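Local coordinates for protein polyisoprenyl-teichoic acid--peptidoglycan teichoic acid transferase TagV (Bacillus subtilis, PDB 6UF3) that is a transferase of the LytR-CpsA-Psr family, with a mixed beta-sheet flanked by helices, at residues L84-D89 / E255-T260; D220-T225 / E247-T252. All coordinates share one frame; numbering follows the deposited sequence.

Contact 1 of 2, residues L84-D89 / E255-T260; sequences LQIPID and EHLDYT
The two backbones come nearest at Ile86 and Tyr259, whose CA atoms lie 7.3 Å apart, and no hydrogen bond crosses between the segments. One half of the contact is a proline laid on a tyrosine. Pro87 CD sits 3.5 Å from the centroid of the Tyr259 ring and only 3° off the ring normal, a CH-pi contact over the middle of the face. Pro87 CG leans on toward one long side of the ring, 4.0 Å from Tyr259 CD1. At the ring's edge, near its plane, Gln85 O stands 3.5 Å from Tyr259 CE2; that carbonyl also accepts a hydrogen bond from Gln254. Tyr259 can reach this spot because its CG is anti to the backbone N (chi1 173°) and because helix 243-257 has just ended in a Schellman motif. Asp258, with positive phi, turns the chain there, and its N bonds back to Glu255 O at 3.2 Å. The facing loop likewise follows a helix, 72-84, and leads into strand 90-94, with Pro87 O tied to Ser7 of the neighbouring strand 6-13. Deeper in, Leu257 meets Ile86 at about a right angle. A single methyl, Leu257 CD1, does the touching: it is 3.8 Å from Ile86 CB and lies almost as close to both CG2 and CD1 of the isoleucine, so it rests against the branch point as well as two chain ends.

Contact 2 of 2, residues D220-T225 / E247-T252; sequences DTLSIT and EKVRKT
Leu222 and Thr252 reach toward each other tip to tip, and here the packing is close: Leu222 CD1 lies 3.7 Å from Thr252 CG2. The threonine offers its methyl because its OG1 is taken up by its own helix. With CG2 anti to the backbone N, OG1 (chi1 -60°) turns back to Lys248 O at 2.8 Å, arriving from above the carbonyl plane, while Thr252 N reaches the same oxygen at 2.9 Å from the opposite face. Two bonds thus grip one carbonyl, and the one from OG1 holds the rotation of the threonine side chain. The other close approach is between a methyl and a backbone oxygen, Val249 CG2 to Ser223 O at 3.4 Å. This is a helix packed against an edge of the mixed sheet: strand 220-222 runs parallel to strand 39-44 as its outermost neighbour, and Leu43 of that inner strand touches Leu222, Ile224 and Val249. The second branch of the valine is looser. Val249 CG1 stays 4.3 Å from both Leu222 CD1 and Ile224 CD1. Toward solvent the contact thins out: Ser223 directs its CB away from the helix, and Lys248 and Lys251 are exposed. On the side of the helix turned from the strand, Arg250 NH1 makes a salt bridge to Glu247 OE2, a weak hydrogen bond by its angle, while its NE binds Phe83 O.

From the N terminus, the chain passes through strands 6-13, 25-34 and 39-44 and helix 72-84 before it reaches 84-89, where contact 1 opens. That loop closes only at 255-260, close to the C-terminal end, after 165 intervening residues. Contact 2 is nested inside it: the chain leaves edge strand 220-222, runs through strands 226-231 and 236-241, and returns on helix 243-257 after a much shorter excursion. Both contacts therefore use this last helix, which contact 2 joins to the sheet edge and contact 1 to the loop entering strand 90-94. Their centres are 12 Å apart, and they meet where Leu84 O packs 3.3 Å from Arg250 CG.

Contact 1 of 2, residues L84-D89 / E255-T260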
ATOM      1  N   LEU A  84       8.166 -11.468   3.179  1.00 20.33           N
ATOM      2  CA  LEU A  84       7.975 -11.840   1.780  1.00 19.18           C
ATOM      3  C   LEU A  84       9.225 -12.420   1.141  1.00 23.86           C
ATOM      4  O   LEU A  84       9.155 -12.872  -0.013  1.00 22.41           O
ATOM      5  CB  LEU A  84       7.518 -10.624   0.958  1.00 19.23           C
ATOM      6  CG  LEU A  84       6.182 -10.010   1.376  1.00 21.35           C
ATOM      7  CD1 LEU A  84       5.814  -8.766   0.532  1.00 18.44           C
ATOM      8  CD2 LEU A  84       5.078 -11.055   1.353  1.00 23.82           C
ATOM      9  N   GLN A  85      10.358 -12.392   1.845  1.00 27.04           N
ATOM     10  CA  GLN A  85      11.625 -12.912   1.338  1.00 28.08           C
ATOM     11  C   GLN A  85      11.961 -12.294  -0.016  1.00 27.35           C
ATOM     12  O   GLN A  85      12.381 -12.971  -0.951  1.00 28.64           O
ATOM     13  CB  GLN A  85      11.607 -14.439   1.274  1.00 30.41           C
ATOM     14  CG  GLN A  85      11.708 -15.072   2.639  1.00 31.69           C
ATOM     15  CD  GLN A  85      13.053 -14.825   3.284  1.00 43.54           C
ATOM     16  OE1 GLN A  85      14.066 -15.384   2.862  1.00 48.15           O
ATOM     17  NE2 GLN A  85      13.071 -13.994   4.318  1.00 43.68           N
ATOM     18  N   ILE A  86      11.756 -10.985  -0.110  1.00 25.55           N
ATOM     19  CA  ILE A  86      12.180 -10.199  -1.270  1.00 24.98           C
ATOM     20  C   ILE A  86      12.794  -8.906  -0.768  1.00 23.80           C
ATOM     21  O   ILE A  86      12.519  -8.464   0.354  1.00 24.80           O
ATOM     22  CB  ILE A  86      11.014  -9.893  -2.236  1.00 26.96           C
ATOM     23  CG1 ILE A  86       9.875  -9.142  -1.530  1.00 22.98           C
ATOM     24  CG2 ILE A  86      10.535 -11.164  -2.941  1.00 27.46           C
ATOM     25  CD1 ILE A  86       9.015  -8.298  -2.483  1.00 23.12           C
ATOM     26  N   PRO A  87      13.651  -8.286  -1.567  1.00 25.08           N
ATOM     27  CA  PRO A  87      14.099  -6.934  -1.231  1.00 23.01           C
ATOM     28  C   PRO A  87      13.011  -5.916  -1.526  1.00 21.53           C
ATOM     29  O   PRO A  87      12.231  -6.061  -2.472  1.00 24.38           O
ATOM     30  CB  PRO A  87      15.321  -6.732  -2.135  1.00 29.15           C
ATOM     31  CG  PRO A  87      15.135  -7.670  -3.252  1.00 34.13           C
ATOM     32  CD  PRO A  87      14.336  -8.830  -2.752  1.00 27.65           C
ATOM     33  N   ILE A  88      12.976  -4.866  -0.709  1.00 21.21           N
ATOM     34  CA  ILE A  88      12.068  -3.739  -0.896  1.00 20.10           C
ATOM     35  C   ILE A  88      12.943  -2.570  -1.341  1.00 20.92           C
ATOM     36  O   ILE A  88      13.657  -1.958  -0.538  1.00 19.95           O
ATOM     37  CB  ILE A  88      11.274  -3.396   0.377  1.00 18.75           C
ATOM     38  CG1 ILE A  88      10.235  -4.476   0.710  1.00 22.52           C
ATOM     39  CG2 ILE A  88      10.611  -2.005   0.253  1.00 25.75           C
ATOM     40  CD1 ILE A  88       9.202  -4.733  -0.398  1.00 23.75           C
ATOM     41  N   ASP A  89      12.913  -2.257  -2.632  1.00 20.66           N
ATOM     42  CA  ASP A  89      13.846  -1.266  -3.153  1.00 20.63           C
ATOM     43  C   ASP A  89      13.401   0.160  -2.852  1.00 19.91           C
ATOM     44  O   ASP A  89      14.233   1.016  -2.523  1.00 21.09           O
ATOM     45  CB  ASP A  89      14.010  -1.479  -4.665  1.00 23.01           C
ATOM     46  CG  ASP A  89      14.463  -2.892  -4.991  1.00 31.47           C
ATOM     47  OD1 ASP A  89      15.629  -3.236  -4.687  1.00 35.88           O
ATOM     48  OD2 ASP A  89      13.643  -3.676  -5.505  1.00 25.97           O
ATOM     49  N   GLU A 255      10.263 -14.628  -8.515  1.00 28.24           N
ATOM     50  CA  GLU A 255      10.386 -14.832  -9.954  1.00 27.74           C
ATOM     51  C   GLU A 255      10.132 -13.537 -10.709  1.00 29.60           C
ATOM     52  O   GLU A 255      10.845 -13.225 -11.671  1.00 29.52           O
ATOM     53  CB  GLU A 255       9.425 -15.931 -10.414  1.00 29.69           C
ATOM     54  N   HIS A 256       9.131 -12.762 -10.281  1.00 22.84           N
ATOM     55  CA  HIS A 256       8.856 -11.506 -10.972  1.00 22.63           C
ATOM     56  C   HIS A 256      10.043 -10.559 -10.867  1.00 25.72           C
ATOM     57  O   HIS A 256      10.372  -9.854 -11.826  1.00 26.61           O
ATOM     58  CB  HIS A 256       7.595 -10.858 -10.409  1.00 23.10           C
ATOM     59  CG  HIS A 256       7.074  -9.731 -11.250  1.00 22.09           C
ATOM     60  ND1 HIS A 256       6.704  -8.513 -10.722  1.00 20.41           N
ATOM     61  CD2 HIS A 256       6.880  -9.635 -12.587  1.00 27.14           C
ATOM     62  CE1 HIS A 256       6.289  -7.721 -11.693  1.00 21.85           C
ATOM     63  NE2 HIS A 256       6.388  -8.378 -12.835  1.00 22.66           N
ATOM     64  N   LEU A 257      10.725 -10.564  -9.722  1.00 24.57           N
ATOM     65  CA  LEU A 257      11.852  -9.670  -9.491  1.00 25.58           C
ATOM     66  C   LEU A 257      13.184 -10.227  -9.977  1.00 30.91           C
ATOM     67  O   LEU A 257      14.201  -9.535  -9.862  1.00 31.03           O
ATOM     68  CB  LEU A 257      11.959  -9.339  -7.994  1.00 19.76           C
ATOM     69  CG  LEU A 257      10.833  -8.527  -7.355  1.00 18.56           C
ATOM     70  CD1 LEU A 257      10.970  -8.521  -5.825  1.00 20.81           C
ATOM     71  CD2 LEU A 257      10.826  -7.083  -7.855  1.00 21.06           C
ATOM     72  N   ASP A 258      13.209 -11.448 -10.520  1.00 31.98           N
ATOM     73  CA  ASP A 258      14.460 -12.113 -10.898  1.00 39.38           C
ATOM     74  C   ASP A 258      15.399 -12.225  -9.698  1.00 34.57           C
ATOM     75  O   ASP A 258      16.613 -12.054  -9.815  1.00 38.43           O
ATOM     76  CB  ASP A 258      15.150 -11.395 -12.064  1.00 46.64           C
ATOM     77  CG  ASP A 258      14.317 -11.406 -13.333  1.00 56.71           C
ATOM     78  OD1 ASP A 258      13.533 -12.359 -13.522  1.00 60.80           O
ATOM     79  OD2 ASP A 258      14.452 -10.466 -14.147  1.00 58.82           O
ATOM     80  N   TYR A 259      14.828 -12.512  -8.530  1.00 32.02           N
ATOM     81  CA  TYR A 259      15.566 -12.589  -7.277  1.00 33.31           C
ATOM     82  C   TYR A 259      15.410 -13.991  -6.706  1.00 43.05           C
ATOM     83  O   TYR A 259      14.287 -14.479  -6.545  1.00 45.78           O
ATOM     84  CB  TYR A 259      15.063 -11.524  -6.284  1.00 36.47           C
ATOM     85  CG  TYR A 259      15.635 -11.616  -4.877  1.00 38.86           C
ATOM     86  CD1 TYR A 259      16.848 -11.012  -4.556  1.00 32.63           C
ATOM     87  CD2 TYR A 259      14.952 -12.291  -3.868  1.00 39.14           C
ATOM     88  CE1 TYR A 259      17.368 -11.090  -3.274  1.00 36.42           C
ATOM     89  CE2 TYR A 259      15.469 -12.375  -2.585  1.00 39.96           C
ATOM     90  CZ  TYR A 259      16.676 -11.775  -2.294  1.00 36.64           C
ATOM     91  OH  TYR A 259      17.186 -11.859  -1.016  1.00 40.95           O
ATOM     92  N   THR A 260      16.530 -14.644  -6.416  1.00 47.20           N
ATOM     93  CA  THR A 260      16.499 -15.959  -5.790  1.00 56.67           C
ATOM     94  C   THR A 260      16.976 -15.835  -4.352  1.00 61.25           C
ATOM     95  O   THR A 260      18.088 -15.341  -4.121  1.00 63.02           O
ATOM     96  CB  THR A 260      17.366 -16.954  -6.560  1.00 59.39           C
ATOM     97  OG1 THR A 260      18.748 -16.721  -6.261  1.00 61.83           O
ATOM     98  CG2 THR A 260      17.145 -16.804  -8.061  1.00 55.06           C
TER

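Contact 2 of 2, residues D220-T225 / E247-T252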
ATOM      1  N   ASP A 220      -1.172  -8.356 -11.642  1.00 22.74           N
ATOM      2  CA  ASP A 220      -1.406  -9.672 -11.055  1.00 24.94           C
ATOM      3  C   ASP A 220      -1.552  -9.477  -9.555  1.00 23.97           C
ATOM      4  O   ASP A 220      -0.577  -9.147  -8.871  1.00 23.28           O
ATOM      5  CB  ASP A 220      -0.254 -10.617 -11.390  1.00 25.74           C
ATOM      6  CG  ASP A 220      -0.467 -12.027 -10.850  1.00 32.44           C
ATOM      7  OD1 ASP A 220      -1.617 -12.365 -10.475  1.00 31.84           O
ATOM      8  OD2 ASP A 220       0.526 -12.794 -10.796  1.00 31.01           O
ATOM      9  N   THR A 221      -2.765  -9.613  -9.031  1.00 23.14           N
ATOM     10  CA  THR A 221      -2.979  -9.323  -7.616  1.00 23.45           C
ATOM     11  C   THR A 221      -2.907 -10.624  -6.828  1.00 20.31           C
ATOM     12  O   THR A 221      -3.710 -11.538  -7.046  1.00 26.10           O
ATOM     13  CB  THR A 221      -4.301  -8.595  -7.365  1.00 33.00           C
ATOM     14  OG1 THR A 221      -4.311  -7.365  -8.105  1.00 32.61           O
ATOM     15  CG2 THR A 221      -4.433  -8.251  -5.884  1.00 31.65           C
ATOM     16  N   LEU A 222      -1.939 -10.694  -5.917  1.00 22.43           N
ATOM     17  CA  LEU A 222      -1.719 -11.847  -5.060  1.00 23.45           C
ATOM     18  C   LEU A 222      -2.363 -11.597  -3.706  1.00 25.66           C
ATOM     19  O   LEU A 222      -2.777 -10.484  -3.387  1.00 23.99           O
ATOM     20  CB  LEU A 222      -0.224 -12.128  -4.890  1.00 25.15           C
ATOM     21  CG  LEU A 222       0.604 -12.167  -6.180  1.00 27.58           C
ATOM     22  CD1 LEU A 222       2.034 -12.559  -5.872  1.00 26.17           C
ATOM     23  CD2 LEU A 222       0.014 -13.119  -7.204  1.00 31.13           C
ATOM     24  N   SER A 223      -2.454 -12.659  -2.907  1.00 23.71           N
ATOM     25  CA  SER A 223      -3.164 -12.593  -1.637  1.00 25.03           C
ATOM     26  C   SER A 223      -2.370 -13.303  -0.555  1.00 23.97           C
ATOM     27  O   SER A 223      -1.803 -14.371  -0.794  1.00 27.49           O
ATOM     28  CB  SER A 223      -4.554 -13.244  -1.738  1.00 35.54           C
ATOM     29  OG  SER A 223      -5.361 -12.568  -2.683  1.00 49.14           O
ATOM     30  N   ILE A 224      -2.354 -12.715   0.639  1.00 23.54           N
ATOM     31  CA  ILE A 224      -1.926 -13.431   1.839  1.00 22.62           C
ATOM     32  C   ILE A 224      -3.176 -14.087   2.416  1.00 24.75           C
ATOM     33  O   ILE A 224      -3.989 -13.432   3.069  1.00 29.03           O
ATOM     34  CB  ILE A 224      -1.253 -12.514   2.861  1.00 24.76           C
ATOM     35  CG1 ILE A 224      -0.054 -11.782   2.245  1.00 26.73           C
ATOM     36  CG2 ILE A 224      -0.824 -13.332   4.079  1.00 27.22           C
ATOM     37  CD1 ILE A 224       1.094 -12.687   1.863  1.00 25.26           C
ATOM     38  N   THR A 225      -3.347 -15.380   2.151  1.00 22.72           N
ATOM     39  CA  THR A 225      -4.437 -16.112   2.768  1.00 24.70           C
ATOM     40  C   THR A 225      -4.040 -16.537   4.182  1.00 29.91           C
ATOM     41  O   THR A 225      -2.858 -16.574   4.541  1.00 28.14           O
ATOM     42  CB  THR A 225      -4.821 -17.331   1.931  1.00 29.63           C
ATOM     43  OG1 THR A 225      -3.714 -18.229   1.856  1.00 31.66           O
ATOM     44  CG2 THR A 225      -5.217 -16.903   0.503  1.00 31.30           C
ATOM     45  N   GLU A 247       4.519 -19.418   0.902  1.00 23.25           N
ATOM     46  CA  GLU A 247       5.656 -19.888   0.119  1.00 23.46           C
ATOM     47  C   GLU A 247       5.419 -19.660  -1.368  1.00 25.04           C
ATOM     48  O   GLU A 247       6.341 -19.275  -2.100  1.00 28.83           O
ATOM     49  CB  GLU A 247       5.939 -21.368   0.407  1.00 31.24           C
ATOM     50  CG  GLU A 247       6.731 -21.608   1.691  1.00 47.54           C
ATOM     51  CD  GLU A 247       7.983 -20.738   1.796  1.00 60.83           C
ATOM     52  OE1 GLU A 247       8.702 -20.579   0.786  1.00 66.57           O
ATOM     53  OE2 GLU A 247       8.249 -20.209   2.895  1.00 63.33           O
ATOM     54  N   LYS A 248       4.176 -19.867  -1.832  1.00 29.08           N
ATOM     55  CA  LYS A 248       3.881 -19.595  -3.243  1.00 26.87           C
ATOM     56  C   LYS A 248       3.960 -18.099  -3.564  1.00 26.95           C
ATOM     57  O   LYS A 248       4.472 -17.710  -4.621  1.00 25.80           O
ATOM     58  CB  LYS A 248       2.506 -20.164  -3.614  1.00 27.71           C
ATOM     59  CG  LYS A 248       2.107 -19.976  -5.081  1.00 29.16           C
ATOM     60  CD  LYS A 248       3.045 -20.722  -5.997  1.00 29.50           C
ATOM     61  CE  LYS A 248       2.519 -20.767  -7.430  1.00 35.54           C
ATOM     62  NZ  LYS A 248       3.485 -21.480  -8.297  1.00 43.23           N
ATOM     63  N   VAL A 249       3.428 -17.248  -2.688  1.00 24.24           N
ATOM     64  CA  VAL A 249       3.524 -15.802  -2.904  1.00 23.96           C
ATOM     65  C   VAL A 249       4.985 -15.384  -2.987  1.00 24.07           C
ATOM     66  O   VAL A 249       5.380 -14.603  -3.865  1.00 25.29           O
ATOM     67  CB  VAL A 249       2.790 -15.031  -1.792  1.00 21.07           C
ATOM     68  CG1 VAL A 249       3.170 -13.542  -1.836  1.00 21.36           C
ATOM     69  CG2 VAL A 249       1.298 -15.188  -1.919  1.00 24.05           C
ATOM     70  N   ARG A 250       5.801 -15.872  -2.044  1.00 25.16           N
ATOM     71  CA  ARG A 250       7.231 -15.584  -2.056  1.00 23.66           C
ATOM     72  C   ARG A 250       7.848 -15.969  -3.391  1.00 26.35           C
ATOM     73  O   ARG A 250       8.551 -15.166  -4.012  1.00 25.00           O
ATOM     74  CB  ARG A 250       7.931 -16.328  -0.913  1.00 22.16           C
ATOM     75  CG  ARG A 250       7.651 -15.781   0.468  1.00 19.46           C
ATOM     76  CD  ARG A 250       8.274 -16.667   1.546  1.00 21.75           C
ATOM     77  NE  ARG A 250       8.209 -16.014   2.846  1.00 22.63           N
ATOM     78  CZ  ARG A 250       8.510 -16.622   3.988  1.00 26.26           C
ATOM     79  NH1 ARG A 250       8.885 -17.903   3.992  1.00 29.64           N
ATOM     80  NH2 ARG A 250       8.427 -15.953   5.129  1.00 25.45           N
ATOM     81  N   LYS A 251       7.595 -17.200  -3.849  1.00 23.45           N
ATOM     82  CA  LYS A 251       8.207 -17.659  -5.091  1.00 24.57           C
ATOM     83  C   LYS A 251       7.733 -16.825  -6.273  1.00 25.01           C
ATOM     84  O   LYS A 251       8.514 -16.521  -7.183  1.00 26.68           O
ATOM     85  CB  LYS A 251       7.891 -19.139  -5.323  1.00 32.02           C
ATOM     86  CG  LYS A 251       8.929 -20.089  -4.740  1.00 48.43           C
ATOM     87  CD  LYS A 251       8.784 -21.489  -5.311  1.00 57.78           C
ATOM     88  CE  LYS A 251       7.691 -22.266  -4.593  1.00 62.81           C
ATOM     89  NZ  LYS A 251       8.083 -22.634  -3.205  1.00 65.21           N
ATOM     90  N   THR A 252       6.463 -16.431  -6.266  1.00 22.68           N
ATOM     91  CA  THR A 252       5.916 -15.645  -7.370  1.00 23.68           C
ATOM     92  C   THR A 252       6.563 -14.268  -7.443  1.00 24.20           C
ATOM     93  O   THR A 252       6.959 -13.809  -8.525  1.00 25.00           O
ATOM     94  CB  THR A 252       4.403 -15.526  -7.208  1.00 26.93           C
ATOM     95  OG1 THR A 252       3.837 -16.843  -7.216  1.00 28.57           O
ATOM     96  CG2 THR A 252       3.796 -14.712  -8.355  1.00 27.12           C
TER